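PDB 3III: CocE/NonD family hydrolase from Staphylococcus aureus subsp. aureus COL, which is probably a serine hydrolase of the alpha/beta-hydrolase fold, related to cocaine esterase and X-Pro dipeptidyl-peptidases, acting on ester or amide bonds. Local coordinates for residues V46-I56 and E144-W152; V70-K78 and V168-W176. One frame throughout, in Å; residues are numbered along the deposited sequence.

Interaction 1. Residues V46-I56 and E144-W152; sequences VEMRDGEKLYI and EDYYEVIEW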
# COMPACT_ATOMS: atom_id res chain seq x y z
N VAL A 46 -17.52 -19.96 -11.88
CA VAL A 46 -18.58 -19.60 -10.95
C VAL A 46 -19.49 -18.60 -11.66
O VAL A 46 -19.02 -17.63 -12.30
CB VAL A 46 -18.03 -18.96 -9.66
CG1 VAL A 46 -19.18 -18.57 -8.71
CG2 VAL A 46 -17.09 -19.86 -8.97
N GLU A 47 -20.79 -18.80 -11.56
CA GLU A 47 -21.72 -17.95 -12.33
C GLU A 47 -22.26 -16.83 -11.45
O GLU A 47 -22.79 -17.11 -10.37
CB GLU A 47 -22.88 -18.78 -12.92
CG GLU A 47 -23.73 -18.01 -13.89
CD GLU A 47 -24.84 -18.82 -14.46
OE1 GLU A 47 -24.70 -20.03 -14.53
OE2 GLU A 47 -25.85 -18.25 -14.90
N MSE A 48 -22.12 -15.58 -11.91
CA MSE A 48 -22.61 -14.41 -11.22
C MSE A 48 -24.13 -14.25 -11.39
O MSE A 48 -24.76 -14.87 -12.29
CB MSE A 48 -21.91 -13.15 -11.72
CG MSE A 48 -20.41 -13.18 -11.70
SE MSE A 48 -19.68 -13.30 -9.87
CE MSE A 48 -19.66 -15.32 -9.68
N ARG A 49 -24.71 -13.36 -10.58
CA ARG A 49 -26.17 -13.13 -10.63
C ARG A 49 -26.61 -12.72 -12.02
O ARG A 49 -27.67 -13.11 -12.44
CB ARG A 49 -26.62 -12.05 -9.65
CG ARG A 49 -26.86 -12.54 -8.18
CD ARG A 49 -26.77 -11.36 -7.18
NE ARG A 49 -25.52 -10.62 -7.37
CZ ARG A 49 -25.34 -9.31 -7.16
NH1 ARG A 49 -26.34 -8.55 -6.71
NH2 ARG A 49 -24.16 -8.77 -7.43
N ASP A 50 -25.81 -11.97 -12.75
CA ASP A 50 -26.18 -11.58 -14.11
C ASP A 50 -25.89 -12.61 -15.22
O ASP A 50 -26.14 -12.33 -16.39
CB ASP A 50 -25.59 -10.23 -14.49
CG ASP A 50 -24.10 -10.27 -14.73
OD1 ASP A 50 -23.44 -11.31 -14.55
OD2 ASP A 50 -23.56 -9.23 -15.09
N GLY A 51 -25.38 -13.79 -14.84
CA GLY A 51 -25.03 -14.84 -15.80
C GLY A 51 -23.57 -14.84 -16.21
O GLY A 51 -23.11 -15.78 -16.80
N GLU A 52 -22.82 -13.80 -15.91
CA GLU A 52 -21.40 -13.80 -16.25
C GLU A 52 -20.67 -14.94 -15.54
O GLU A 52 -20.90 -15.21 -14.33
CB GLU A 52 -20.74 -12.46 -15.91
CG GLU A 52 -19.20 -12.37 -16.31
CD GLU A 52 -19.01 -12.05 -17.80
OE1 GLU A 52 -20.02 -11.87 -18.52
OE2 GLU A 52 -17.86 -11.93 -18.25
N LYS A 53 -19.77 -15.59 -16.27
CA LYS A 53 -18.90 -16.60 -15.68
C LYS A 53 -17.55 -16.04 -15.28
O LYS A 53 -16.91 -15.36 -16.04
CB LYS A 53 -18.76 -17.78 -16.64
CG LYS A 53 -20.00 -18.72 -16.56
CD LYS A 53 -19.89 -19.81 -17.58
CE LYS A 53 -21.00 -20.85 -17.42
NZ LYS A 53 -21.19 -21.60 -18.71
N LEU A 54 -17.11 -16.34 -14.06
CA LEU A 54 -15.75 -16.05 -13.62
C LEU A 54 -14.98 -17.36 -13.58
O LEU A 54 -15.54 -18.41 -13.18
CB LEU A 54 -15.72 -15.40 -12.23
CG LEU A 54 -15.64 -13.89 -12.20
CD1 LEU A 54 -16.65 -13.22 -13.10
CD2 LEU A 54 -15.69 -13.39 -10.77
N TYR A 55 -13.73 -17.29 -13.99
CA TYR A 55 -12.85 -18.44 -14.08
C TYR A 55 -11.91 -18.54 -12.91
O TYR A 55 -11.33 -17.56 -12.47
CB TYR A 55 -12.10 -18.47 -15.42
CG TYR A 55 -13.08 -18.65 -16.56
CD1 TYR A 55 -13.28 -19.90 -17.15
CD2 TYR A 55 -13.81 -17.57 -17.03
CE1 TYR A 55 -14.23 -20.06 -18.17
CE2 TYR A 55 -14.75 -17.73 -18.01
CZ TYR A 55 -14.95 -18.96 -18.58
OH TYR A 55 -15.84 -19.07 -19.59
N ILE A 56 -11.74 -19.75 -12.42
CA ILE A 56 -10.88 -20.00 -11.22
C ILE A 56 -10.01 -21.24 -11.37
O ILE A 56 -10.25 -22.10 -12.23
CB ILE A 56 -11.75 -20.20 -9.91
CG1 ILE A 56 -12.59 -21.48 -10.00
CG2 ILE A 56 -12.72 -19.05 -9.76
CD1 ILE A 56 -13.49 -21.79 -8.71
N GLU A 144 -18.67 -7.07 -5.53
CA GLU A 144 -19.89 -7.91 -5.55
C GLU A 144 -19.63 -9.27 -6.20
O GLU A 144 -20.16 -10.31 -5.73
CB GLU A 144 -21.05 -7.16 -6.20
CG GLU A 144 -21.56 -6.04 -5.28
CD GLU A 144 -22.71 -5.27 -5.85
OE1 GLU A 144 -23.36 -5.80 -6.79
OE2 GLU A 144 -22.99 -4.15 -5.34
N ASP A 145 -18.82 -9.29 -7.26
CA ASP A 145 -18.46 -10.53 -7.92
C ASP A 145 -17.64 -11.43 -6.97
O ASP A 145 -17.89 -12.61 -6.86
CB ASP A 145 -17.64 -10.26 -9.18
CG ASP A 145 -18.45 -9.64 -10.32
OD1 ASP A 145 -19.68 -9.76 -10.32
OD2 ASP A 145 -17.82 -9.04 -11.21
N TYR A 146 -16.66 -10.82 -6.30
CA TYR A 146 -15.81 -11.49 -5.30
C TYR A 146 -16.66 -12.11 -4.18
O TYR A 146 -16.49 -13.29 -3.81
CB TYR A 146 -14.79 -10.47 -4.76
CG TYR A 146 -13.50 -11.03 -4.10
CD1 TYR A 146 -12.46 -10.17 -3.77
CD2 TYR A 146 -13.35 -12.37 -3.73
CE1 TYR A 146 -11.30 -10.63 -3.18
CE2 TYR A 146 -12.19 -12.83 -3.12
CZ TYR A 146 -11.17 -11.95 -2.85
OH TYR A 146 -9.99 -12.37 -2.28
N TYR A 147 -17.63 -11.36 -3.69
CA TYR A 147 -18.54 -11.87 -2.70
C TYR A 147 -19.23 -13.15 -3.18
O TYR A 147 -19.31 -14.12 -2.41
CB TYR A 147 -19.56 -10.80 -2.40
CG TYR A 147 -20.66 -11.06 -1.38
CD1 TYR A 147 -21.67 -12.03 -1.57
CD2 TYR A 147 -20.78 -10.22 -0.30
CE1 TYR A 147 -22.72 -12.16 -0.65
CE2 TYR A 147 -21.82 -10.36 0.63
CZ TYR A 147 -22.77 -11.31 0.45
OH TYR A 147 -23.78 -11.41 1.39
N GLU A 148 -19.72 -13.15 -4.43
CA GLU A 148 -20.35 -14.38 -4.94
C GLU A 148 -19.40 -15.60 -4.93
O GLU A 148 -19.84 -16.76 -4.61
CB GLU A 148 -20.97 -14.16 -6.34
CG GLU A 148 -22.13 -13.18 -6.38
CD GLU A 148 -23.08 -13.39 -7.56
OE1 GLU A 148 -23.66 -14.49 -7.60
OE2 GLU A 148 -23.24 -12.48 -8.42
N VAL A 149 -18.13 -15.39 -5.25
CA VAL A 149 -17.19 -16.48 -5.30
C VAL A 149 -16.90 -17.00 -3.88
O VAL A 149 -16.76 -18.24 -3.68
CB VAL A 149 -15.90 -16.12 -6.10
CG1 VAL A 149 -14.97 -17.33 -6.18
CG2 VAL A 149 -16.26 -15.61 -7.56
N ILE A 150 -16.80 -16.09 -2.90
CA ILE A 150 -16.61 -16.48 -1.49
C ILE A 150 -17.73 -17.37 -1.04
O ILE A 150 -17.50 -18.44 -0.47
CB ILE A 150 -16.48 -15.23 -0.54
CG1 ILE A 150 -15.17 -14.52 -0.83
CG2 ILE A 150 -16.64 -15.64 0.92
CD1 ILE A 150 -15.05 -13.14 -0.23
N GLU A 151 -18.97 -16.96 -1.31
CA GLU A 151 -20.14 -17.70 -0.87
C GLU A 151 -20.29 -19.02 -1.60
O GLU A 151 -20.73 -20.00 -1.01
CB GLU A 151 -21.40 -16.82 -0.97
CG GLU A 151 -21.33 -15.61 -0.01
CD GLU A 151 -21.06 -16.01 1.46
OE1 GLU A 151 -21.90 -16.77 2.01
OE2 GLU A 151 -20.02 -15.58 2.05
N TRP A 152 -19.90 -19.07 -2.87
CA TRP A 152 -19.90 -20.31 -3.63
C TRP A 152 -18.90 -21.34 -3.05
O TRP A 152 -19.24 -22.52 -2.86
CB TRP A 152 -19.54 -20.01 -5.08
CG TRP A 152 -19.32 -21.24 -5.92
CD1 TRP A 152 -20.26 -21.94 -6.61
CD2 TRP A 152 -18.09 -21.90 -6.13
NE1 TRP A 152 -19.68 -23.00 -7.26
CE2 TRP A 152 -18.35 -23.00 -6.97
CE3 TRP A 152 -16.78 -21.66 -5.71
CZ2 TRP A 152 -17.34 -23.86 -7.39
CZ3 TRP A 152 -15.79 -22.51 -6.14
CH2 TRP A 152 -16.08 -23.61 -6.96
O HOH W 1 -25.03 -16.14 -9.08
O HOH W 2 -22.04 -10.30 -9.17
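One carboxylate oxygen, Glu148 OE2, is gripped twice by the same residue: the backbone and the side chain of Arg49 both donate to it. Arg49 N approaches on the syn lone pair of Glu148 OE2 (2.8 Å), whereas Arg49 NE reaches Glu148 OE2 (3.1 Å) from well above the carboxylate plane, although that oxygen lies in the plane of the guanidinium. The two flat groups are therefore steeply turned, 77° apart. A bend at chi3 (-52°) swings the guanidinium back along the helix, where Arg49 NH2 makes a nearly straight salt bridge to Glu144 OE1 at 3.1 Å. A water joins Glu47 O to Glu148 OE1, so both oxygens of this carboxylate are held.

Behind the charges, the selenium of selenomethionine Met48 rests against Asp145, whose OD2 pairs with Arg126. At the other end Val46 CG2 sits over the face of Trp152, 3.8 Å from the centroid of the six-membered ring, a CH-pi contact, while Ile56 CD1 touches CZ3 of that ring at 3.5 Å. The whole illustrates a beta-hairpin of the central sheet, turning through a type I turn from Met48 to Gly51, with helix 140-154 packed against it, in an alpha/beta-hydrolase fold.

Interaction 2. Residues V70-K78 and V168-W176; sequences VMSADTYGK and VSYLAVTQW. With PLM (palmitic acid), chain G.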
# COMPACT_ATOMS: atom_id res chain seq x y z
N VAL A 70 -8.35 -20.71 1.52
CA VAL A 70 -7.58 -19.49 1.32
C VAL A 70 -7.89 -19.02 -0.10
O VAL A 70 -7.82 -19.81 -1.04
CB VAL A 70 -6.07 -19.73 1.45
CG1 VAL A 70 -5.29 -18.41 1.16
CG2 VAL A 70 -5.70 -20.30 2.88
N MSE A 71 -8.30 -17.76 -0.26
CA MSE A 71 -8.69 -17.24 -1.58
C MSE A 71 -8.01 -15.93 -1.90
O MSE A 71 -7.70 -15.15 -0.97
CB MSE A 71 -10.19 -16.99 -1.61
CG MSE A 71 -10.72 -16.64 -3.02
SE MSE A 71 -12.71 -16.54 -2.97
CE MSE A 71 -13.09 -18.44 -2.62
N SER A 72 -7.65 -15.73 -3.17
CA SER A 72 -7.26 -14.42 -3.65
C SER A 72 -7.91 -14.16 -5.00
O SER A 72 -8.26 -15.10 -5.79
CB SER A 72 -5.73 -14.26 -3.75
OG SER A 72 -5.22 -14.97 -4.86
N ALA A 73 -8.06 -12.86 -5.31
CA ALA A 73 -8.70 -12.46 -6.58
C ALA A 73 -8.12 -11.16 -7.16
O ALA A 73 -7.90 -10.18 -6.45
CB ALA A 73 -10.18 -12.35 -6.41
N ASP A 74 -7.93 -11.16 -8.48
CA ASP A 74 -7.42 -10.03 -9.20
C ASP A 74 -7.77 -10.18 -10.68
O ASP A 74 -8.46 -11.10 -11.09
CB ASP A 74 -5.89 -9.96 -9.01
CG ASP A 74 -5.22 -11.20 -9.43
OD1 ASP A 74 -5.16 -11.44 -10.65
OD2 ASP A 74 -4.85 -11.98 -8.54
N THR A 75 -7.36 -9.20 -11.45
CA THR A 75 -7.52 -9.21 -12.89
C THR A 75 -6.19 -9.31 -13.66
O THR A 75 -6.11 -8.97 -14.83
CB THR A 75 -8.30 -7.99 -13.35
OG1 THR A 75 -7.64 -6.80 -12.94
CG2 THR A 75 -9.75 -8.01 -12.82
N TYR A 76 -5.15 -9.80 -12.99
CA TYR A 76 -3.83 -9.92 -13.60
C TYR A 76 -3.56 -11.23 -14.35
O TYR A 76 -2.59 -11.31 -15.08
CB TYR A 76 -2.76 -9.74 -12.53
CG TYR A 76 -2.69 -8.40 -11.87
CD1 TYR A 76 -3.22 -7.25 -12.46
CD2 TYR A 76 -1.96 -8.23 -10.71
CE1 TYR A 76 -3.06 -6.00 -11.83
CE2 TYR A 76 -1.79 -6.97 -10.11
CZ TYR A 76 -2.32 -5.88 -10.67
OH TYR A 76 -2.13 -4.63 -10.05
N GLY A 77 -4.43 -12.24 -14.20
CA GLY A 77 -4.19 -13.54 -14.80
C GLY A 77 -4.03 -14.58 -13.72
O GLY A 77 -3.08 -14.53 -12.95
N LYS A 78 -4.97 -15.53 -13.65
CA LYS A 78 -4.94 -16.62 -12.65
C LYS A 78 -3.90 -17.72 -12.98
O LYS A 78 -3.56 -18.52 -12.07
CB LYS A 78 -6.31 -17.25 -12.49
CG LYS A 78 -6.77 -18.10 -13.70
CD LYS A 78 -8.07 -18.86 -13.38
CE LYS A 78 -8.56 -19.72 -14.52
NZ LYS A 78 -7.57 -20.78 -14.93
N VAL A 168 -1.39 -9.71 -1.90
CA VAL A 168 -0.62 -8.46 -1.91
C VAL A 168 -1.13 -7.56 -3.03
O VAL A 168 -1.51 -8.06 -4.11
CB VAL A 168 0.90 -8.78 -2.15
CG1 VAL A 168 1.74 -7.52 -2.20
CG2 VAL A 168 1.39 -9.75 -0.99
N SER A 169 -1.08 -6.26 -2.76
CA SER A 169 -1.29 -5.18 -3.74
C SER A 169 -2.73 -5.29 -4.27
O SER A 169 -3.66 -5.19 -3.49
CB SER A 169 -0.22 -5.23 -4.83
OG SER A 169 -0.39 -4.12 -5.71
N TYR A 170 -2.96 -5.49 -5.57
CA TYR A 170 -4.36 -5.61 -6.10
C TYR A 170 -5.14 -6.68 -5.28
O TYR A 170 -6.30 -6.50 -4.95
CB TYR A 170 -4.35 -6.02 -7.56
CG TYR A 170 -5.60 -5.82 -8.37
CD1 TYR A 170 -5.58 -4.97 -9.48
CD2 TYR A 170 -6.77 -6.55 -8.12
CE1 TYR A 170 -6.71 -4.80 -10.28
CE2 TYR A 170 -7.92 -6.37 -8.90
CZ TYR A 170 -7.88 -5.48 -9.99
OH TYR A 170 -9.01 -5.33 -10.79
N LEU A 171 -4.45 -7.78 -4.93
CA LEU A 171 -5.01 -8.87 -4.17
C LEU A 171 -5.38 -8.49 -2.72
O LEU A 171 -6.10 -9.24 -2.03
CB LEU A 171 -4.11 -10.11 -4.23
CG LEU A 171 -3.78 -10.75 -5.61
CD1 LEU A 171 -2.98 -9.91 -6.54
CD2 LEU A 171 -3.05 -12.09 -5.30
N ALA A 172 -4.80 -7.40 -2.22
CA ALA A 172 -5.15 -6.79 -0.93
C ALA A 172 -6.27 -5.77 -1.07
O ALA A 172 -7.21 -5.75 -0.25
CB ALA A 172 -3.90 -6.14 -0.27
N VAL A 173 -6.19 -4.91 -2.10
CA VAL A 173 -7.22 -3.87 -2.29
C VAL A 173 -8.61 -4.53 -2.46
O VAL A 173 -9.61 -4.10 -1.87
CB VAL A 173 -6.94 -2.98 -3.53
CG1 VAL A 173 -8.07 -1.89 -3.73
CG2 VAL A 173 -5.55 -2.35 -3.48
N THR A 174 -8.66 -5.62 -3.23
CA THR A 174 -9.93 -6.33 -3.44
C THR A 174 -10.49 -6.93 -2.14
O THR A 174 -11.68 -7.17 -2.05
CB THR A 174 -9.81 -7.42 -4.50
OG1 THR A 174 -8.72 -8.32 -4.19
CG2 THR A 174 -9.58 -6.85 -5.89
N GLN A 175 -9.62 -7.19 -1.17
CA GLN A 175 -10.08 -7.67 0.16
C GLN A 175 -10.72 -6.56 0.95
O GLN A 175 -11.76 -6.76 1.53
CB GLN A 175 -8.95 -8.24 0.96
CG GLN A 175 -8.27 -9.45 0.31
CD GLN A 175 -7.19 -9.99 1.24
OE1 GLN A 175 -7.50 -10.38 2.37
NE2 GLN A 175 -5.93 -10.03 0.76
N TRP A 176 -10.12 -5.36 0.96
CA TRP A 176 -10.80 -4.26 1.64
C TRP A 176 -12.18 -4.09 1.03
O TRP A 176 -13.18 -3.92 1.74
CB TRP A 176 -10.02 -2.94 1.50
CG TRP A 176 -8.66 -2.88 2.17
CD1 TRP A 176 -7.47 -2.59 1.54
CD2 TRP A 176 -8.35 -3.03 3.57
NE1 TRP A 176 -6.45 -2.60 2.45
CE2 TRP A 176 -6.96 -2.81 3.71
CE3 TRP A 176 -9.12 -3.28 4.74
CZ2 TRP A 176 -6.30 -2.90 4.95
CZ3 TRP A 176 -8.46 -3.32 5.97
CH2 TRP A 176 -7.07 -3.13 6.07
C1 PLM G . 1.03 -4.30 -8.63
O1 PLM G . -0.12 -4.52 -8.24
O2 PLM G . 1.87 -3.97 -7.78
C2 PLM G . 1.33 -4.39 -10.09
C3 PLM G . 2.82 -4.32 -10.38
C4 PLM G . 3.22 -4.56 -11.84
C5 PLM G . 4.75 -4.79 -12.04
C6 PLM G . 5.32 -4.44 -13.44
C7 PLM G . 6.19 -5.46 -14.21
C8 PLM G . 7.73 -5.30 -14.14
O HOH W 3 -7.84 -10.94 -3.08
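This is a buried strand-to-helix contact at the C-terminal end of strand 67-74, where the chain leaves the central sheet and meets the start of helix 170-179. Its aromatic core is a T-shaped pair: the edge of Tyr170 is directed at the face of Tyr76, with centroids 4.9 Å apart and planes at 62°. Tyr170 is placed there by a first torsion that sets CG anti to the backbone N (chi1 -163°), and its ring also meets Asp74 CB through CD2 at 3.6 Å. Over one face of the Tyr170 ring lies Thr75 N, a buried donor with no hydrogen-bonding partner in the model. Tyr170 OH is bonded to Glu142 and receives a weak bond from Thr75 OG1 at 2.9 Å.

Just before the helix, Ser169 has a positive phi (63°), as expected of the nucleophile elbow of alpha/beta hydrolases, and its OG is hydrogen-bonded to His274, consistent with a catalytic serine-histidine pair. Palmitic acid is bound here: its O1 accepts from Ser169 OG at 2.6 Å and from Tyr76 OH at 2.7 Å, a grip resembling an oxyanion site, as in cocaine esterase, where a probably equivalent tyrosine contributes.

Leu171 runs alongside Asp74, its CG 3.4 Å from Asp74 OD2, the oxygen that is salt-bridged to Lys122. Asp74 OD1 meanwhile accepts from Tyr76 N at 2.9 Å, an Asx turn that shapes the chain leading to the Tyr76 ring. Between strand and helix, a water accepts from Ala73 N and donates to Leu171 O.

In the fold
Interactions 1 and 2 lie about 15 Å apart, centre to centre, and illustrate how neighbouring helices packed on one sheet bring a hairpin near one side of it into touch with the probable nucleophile elbow at its middle. Tyr146 of helix 140-154 provides one direct link: its CD1 packs on Thr174 O at 3.5 Å, and its OH lies 3.6 Å from Ala73 N. The same helix supplies Glu142, the partner of Tyr170 OH. On the strand side, Lys78 CD rests 3.6 Å from Tyr55 O. Interaction 1 is the more peripheral, about 26 Å from the centre of the chain against about 13 Å for interaction 2, and the palmitic acid carboxylate is held by residues of interaction 2.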